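Local coordinates for STING-associated CdnE c-di-GMP synthase (Flavobacteriaceae, PDB 6WT8), which makes the cyclic dinucleotide c-di-GMP, probably from GTP and probably as the signal for an associated STING in a bacterial CBASS defence system, at residues A[57-60]-A[61-64]; A[66-69]-A[70-74]. All coordinates share one frame; numbering follows the deposited sequence.

Contact 1 of 2, residues A[57-60]-A[61-64]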
ATOM      1  N   GLY A  57       5.755  10.855   7.959  1.00 14.91           N
ATOM      2  CA  GLY A  57       5.980   9.422   8.094  1.00 15.56           C
ATOM      3  C   GLY A  57       7.275   9.034   8.810  1.00 16.32           C
ATOM      4  O   GLY A  57       7.803   9.737   9.692  1.00 15.32           O
ATOM      5  N   VAL A  58       7.769   7.846   8.460  1.00 13.98           N
ATOM      6  CA  VAL A  58       8.815   7.148   9.201  1.00 13.58           C
ATOM      7  C   VAL A  58      10.194   7.618   8.754  1.00 17.32           C
ATOM      8  O   VAL A  58      10.448   7.846   7.554  1.00 17.41           O
ATOM      9  CB  VAL A  58       8.616   5.625   8.973  1.00 16.22           C
ATOM     10  CG1 VAL A  58       9.764   4.794   9.486  1.00 18.45           C
ATOM     11  CG2 VAL A  58       7.270   5.165   9.648  1.00 17.24           C
ATOM     12  N   ALA A  59      11.101   7.717   9.724  1.00 16.67           N
ATOM     13  CA  ALA A  59      12.489   8.060   9.412  1.00 15.32           C
ATOM     14  C   ALA A  59      13.079   7.067   8.395  1.00 16.63           C
ATOM     15  O   ALA A  59      12.827   5.839   8.456  1.00 17.64           O
ATOM     16  CB  ALA A  59      13.337   8.097  10.692  1.00 17.93           C
ATOM     17  N   PRO A  60      13.887   7.567   7.455  1.00 17.90           N
ATOM     18  CA  PRO A  60      14.336   6.741   6.318  1.00 21.09           C
ATOM     19  C   PRO A  60      15.202   5.562   6.705  1.00 19.42           C
ATOM     20  O   PRO A  60      15.196   4.561   5.951  1.00 19.61           O
ATOM     21  CB  PRO A  60      15.117   7.726   5.445  1.00 21.08           C
ATOM     22  CG  PRO A  60      15.336   8.962   6.285  1.00 27.30           C
ATOM     23  CD  PRO A  60      14.199   8.997   7.279  1.00 20.86           C
ATOM     24  N   SER A  61      15.909   5.590   7.830  1.00 19.40           N
ATOM     25  CA  SER A  61      16.766   4.450   8.143  1.00 19.89           C
ATOM     26  C   SER A  61      15.951   3.183   8.342  1.00 21.79           C
ATOM     27  O   SER A  61      16.417   2.102   7.985  1.00 20.91           O
ATOM     28  CB  SER A  61      17.628   4.751   9.375  1.00 24.46           C
ATOM     29  OG  SER A  61      16.815   4.697  10.558  1.00 25.82           O
ATOM     30  N   TYR A  62      14.730   3.294   8.903  1.00 19.00           N
ATOM     31  CA  TYR A  62      13.941   2.093   9.164  1.00 19.54           C
ATOM     32  C   TYR A  62      13.525   1.447   7.860  1.00 20.20           C
ATOM     33  O   TYR A  62      13.620   0.219   7.672  1.00 18.30           O
ATOM     34  CB  TYR A  62      12.696   2.469   9.986  1.00 16.29           C
ATOM     35  CG  TYR A  62      13.035   3.011  11.355  1.00 17.81           C
ATOM     36  CD1 TYR A  62      13.512   2.189  12.352  1.00 19.62           C
ATOM     37  CD2 TYR A  62      12.876   4.353  11.634  1.00 19.93           C
ATOM     38  CE1 TYR A  62      13.851   2.709  13.614  1.00 23.34           C
ATOM     39  CE2 TYR A  62      13.172   4.870  12.892  1.00 21.99           C
ATOM     40  CZ  TYR A  62      13.656   4.063  13.873  1.00 24.78           C
ATOM     41  OH  TYR A  62      13.964   4.667  15.106  1.00 26.97           O
ATOM     42  N   THR A  63      13.080   2.279   6.940  1.00 15.54           N
ATOM     43  CA  THR A  63      12.641   1.822   5.628  1.00 16.76           C
ATOM     44  C   THR A  63      13.794   1.208   4.855  1.00 17.13           C
ATOM     45  O   THR A  63      13.650   0.158   4.217  1.00 17.28           O
ATOM     46  CB  THR A  63      12.060   3.025   4.919  1.00 17.68           C
ATOM     47  OG1 THR A  63      10.958   3.493   5.730  1.00 18.12           O
ATOM     48  CG2 THR A  63      11.556   2.697   3.521  1.00 20.12           C
HETATM   49  N   MSE A  64      14.945   1.863   4.879  1.00 18.76           N
HETATM   50  CA  MSE A  64      16.104   1.335   4.197  0.60 19.55           C
HETATM   51  C   MSE A  64      16.547   0.026   4.815  1.00 19.50           C
HETATM   52  O   MSE A  64      16.834  -0.951   4.074  1.00 18.86           O
HETATM   53  CB  MSE A  64      17.261   2.338   4.245  0.60 21.33           C
HETATM   54  CG  MSE A  64      18.494   1.820   3.487  0.60 25.24           C
HETATM   55 SE   MSE A  64      18.173   1.628   1.557  0.60 46.43          SE
HETATM   56  CE  MSE A  64      17.590  -0.195   1.266  0.60 48.75           C
TER
HETATM   57  O   HOH W   1      10.696   6.146   5.360  1.00 17.01           O
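Thr63 OG1 is gripped by a water 2.7 Å away and by NE2 of His98, which belongs to a neighbouring loop. The same water lies 2.8 Å from Val58 O and hydrogen-bonds to it, so the hydroxyl is tied through solvent to the loop before its own helix. With OG1 beside the backbone N (chi1 -60°), Thr63 turns its oxygen back toward that loop. Residues 61-64 lie in the first turn of helix 60-81, which residues 57-59 lead into from helix 46-56, Gly57 opening the connection with positive phi. Two backbone bonds tie this connection to the turn: Tyr62 N reaches back three residues to Ala59 O at 3.2 Å, and the N of Met64 (present as selenomethionine) four residues to Pro60 O at 2.9 Å. A small apolar cluster lies beside it: Val58 CG1 touches Tyr62 CB at 3.8 Å, the two side chains crossing at about a right angle, and Ala59 CB lies 3.9 Å from Tyr62 CD2 and as far from CE2. Ala59 O comes at the edge of the ring, near its plane. Shortening Tyr62 to an alanine would probably leave Ala59 CB without its ring partner and open a gap toward Pro18 and Lys101, which the tyrosine also touches. Ser61 OG stands 4.1 Å above one face of the ring, offset toward the rim.

Contact 2 of 2, residues A[66-69]-A[70-74]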
ATOM      1  N   SER A  66      14.726  -2.155   6.300  1.00 16.14           N
ATOM      2  CA  SER A  66      13.776  -3.191   5.897  1.00 15.21           C
ATOM      3  C   SER A  66      14.118  -3.729   4.520  1.00 18.33           C
ATOM      4  O   SER A  66      14.142  -4.950   4.306  1.00 16.31           O
ATOM      5  CB  SER A  66      12.359  -2.622   5.907  1.00 15.39           C
ATOM      6  OG  SER A  66      11.434  -3.683   5.618  1.00 15.77           O
ATOM      7  N   LYS A  67      14.415  -2.849   3.587  1.00 15.34           N
ATOM      8  CA  LYS A  67      14.670  -3.286   2.224  1.00 14.26           C
ATOM      9  C   LYS A  67      15.999  -4.019   2.118  1.00 16.55           C
ATOM     10  O   LYS A  67      16.126  -4.999   1.354  1.00 15.93           O
ATOM     11  CB  LYS A  67      14.650  -2.069   1.273  1.00 16.03           C
ATOM     12  CG  LYS A  67      13.253  -1.402   1.114  1.00 17.83           C
ATOM     13  CD  LYS A  67      13.359  -0.116   0.287  1.00 18.80           C
ATOM     14  CE  LYS A  67      12.002   0.577   0.253  1.00 20.13           C
ATOM     15  NZ  LYS A  67      12.218   1.890  -0.507  1.00 22.68           N
ATOM     16  N   VAL A  68      17.012  -3.565   2.870  1.00 16.50           N
ATOM     17  CA  VAL A  68      18.302  -4.265   2.890  1.00 16.98           C
ATOM     18  C   VAL A  68      18.143  -5.655   3.475  1.00 20.21           C
ATOM     19  O   VAL A  68      18.667  -6.645   2.920  1.00 17.91           O
ATOM     20  CB  VAL A  68      19.335  -3.466   3.698  1.00 19.13           C
ATOM     21  CG1 VAL A  68      20.630  -4.328   3.935  1.00 24.04           C
ATOM     22  CG2 VAL A  68      19.692  -2.187   2.981  1.00 17.77           C
ATOM     23  N   ALA A  69      17.392  -5.769   4.585  1.00 17.69           N
ATOM     24  CA  ALA A  69      17.162  -7.084   5.178  1.00 16.12           C
ATOM     25  C   ALA A  69      16.481  -8.017   4.179  1.00 17.30           C
ATOM     26  O   ALA A  69      16.863  -9.179   4.030  1.00 16.69           O
ATOM     27  CB  ALA A  69      16.327  -6.986   6.461  1.00 18.15           C
ATOM     28  N   ALA A  70      15.462  -7.525   3.487  1.00 15.84           N
ATOM     29  CA  ALA A  70      14.778  -8.371   2.497  1.00 12.49           C
ATOM     30  C   ALA A  70      15.709  -8.723   1.333  1.00 16.17           C
ATOM     31  O   ALA A  70      15.669  -9.863   0.829  1.00 15.06           O
ATOM     32  CB  ALA A  70      13.526  -7.657   1.970  1.00 14.39           C
ATOM     33  N   ASN A  71      16.603  -7.807   0.948  1.00 13.90           N
ATOM     34  CA  ASN A  71      17.586  -8.158  -0.091  1.00 15.32           C
ATOM     35  C   ASN A  71      18.516  -9.291   0.364  1.00 16.86           C
ATOM     36  O   ASN A  71      18.902 -10.159  -0.448  1.00 17.44           O
ATOM     37  CB  ASN A  71      18.449  -6.946  -0.467  1.00 15.01           C
ATOM     38  CG  ASN A  71      17.683  -5.896  -1.271  1.00 19.59           C
ATOM     39  OD1 ASN A  71      16.611  -6.148  -1.801  1.00 20.46           O
ATOM     40  ND2 ASN A  71      18.258  -4.685  -1.369  1.00 22.09           N
ATOM     41  N   LYS A  72      18.936  -9.274   1.633  1.00 15.09           N
ATOM     42  CA  LYS A  72      19.786 -10.349   2.150  1.00 16.93           C
ATOM     43  C   LYS A  72      19.051 -11.683   2.107  1.00 17.85           C
ATOM     44  O   LYS A  72      19.632 -12.713   1.711  1.00 18.02           O
ATOM     45  CB  LYS A  72      20.253 -10.052   3.569  1.00 17.95           C
ATOM     46  CG  LYS A  72      21.170  -8.855   3.561  1.00 24.38           C
ATOM     47  CD  LYS A  72      21.823  -8.655   4.889  1.00 31.17           C
ATOM     48  CE  LYS A  72      22.860  -7.512   4.774  1.00 30.94           C
ATOM     49  NZ  LYS A  72      23.713  -7.420   6.016  1.00 38.18           N
ATOM     50  N   VAL A  73      17.770 -11.698   2.518  1.00 15.25           N
ATOM     51  CA  VAL A  73      16.972 -12.932   2.412  1.00 14.58           C
ATOM     52  C   VAL A  73      16.884 -13.396   0.959  1.00 16.55           C
ATOM     53  O   VAL A  73      17.022 -14.606   0.659  1.00 16.06           O
ATOM     54  CB  VAL A  73      15.573 -12.700   3.007  1.00 14.83           C
ATOM     55  CG1 VAL A  73      14.700 -13.933   2.872  1.00 18.34           C
ATOM     56  CG2 VAL A  73      15.702 -12.371   4.491  1.00 16.45           C
ATOM     57  N   GLU A  74      16.571 -12.464   0.044  1.00 14.28           N
ATOM     58  CA  GLU A  74      16.469 -12.811  -1.374  1.00 14.54           C
ATOM     59  C   GLU A  74      17.724 -13.504  -1.879  1.00 15.34           C
ATOM     60  O   GLU A  74      17.617 -14.479  -2.636  1.00 14.65           O
ATOM     61  CB  GLU A  74      16.211 -11.529  -2.205  1.00 14.27           C
ATOM     62  CG  GLU A  74      16.129 -11.893  -3.682  1.00 17.51           C
ATOM     63  CD  GLU A  74      15.824 -10.709  -4.601  1.00 20.32           C
ATOM     64  OE1 GLU A  74      14.959  -9.882  -4.285  1.00 18.76           O
ATOM     65  OE2 GLU A  74      16.451 -10.637  -5.694  1.00 22.10           O
TER
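Lys72 lies alongside Val68, one helical turn on, the two side chains pointing the same way. Its CB rests 3.5 Å from Ala69 O, and CG sits 3.4 Å from Val68 O, the carbonyl that also accepts the Lys72 backbone N at 2.9 Å. CG lies beside the backbone N (chi1 -66°), and from there the chain runs extended, bringing CE to 4.0 Å from Val68 CG1; the tip, NZ, then leaves the pair and hydrogen-bonds to the backbone oxygen of Glu190. On another side of the helix the flat Asn71 amide lies with a face toward Lys67 O, which sits 3.2 Å from CG, while OD1 takes a hydrogen bond from Arg89. Val73 CG2 lies 3.4 Å from Ala69 O, which accepts Val73 N at 3.1 Å in the regular i to i+4 pattern of an alpha helix. Ser66 OG bonds to Asp104 and to the backbone N of Val105, while Ala69 and Val73 both pack on Val188 and also reach Arg193 and Val197 respectively, so this part of helix 60-81 packs against strands 184-189 and 192-204 of the mixed sheet.

In the fold
Contact 1 and contact 2 follow one another along helix 60-81, their centres about 14 Å apart and on the same side of the chain's centre. Contact 1 is where the helix begins, its centre about 16 Å from that of the chain, among loops that include His98 and Lys101; contact 2 lies further along, about 19 Å out, where the helix meets the sheet. The segments touch nowhere else, so it is the continuous helix that carries one into the other. Such a helix beside a mixed sheet is consistent with the nucleotidyltransferase core of CD-NTases, but neither contact includes a bound nucleotide or metal.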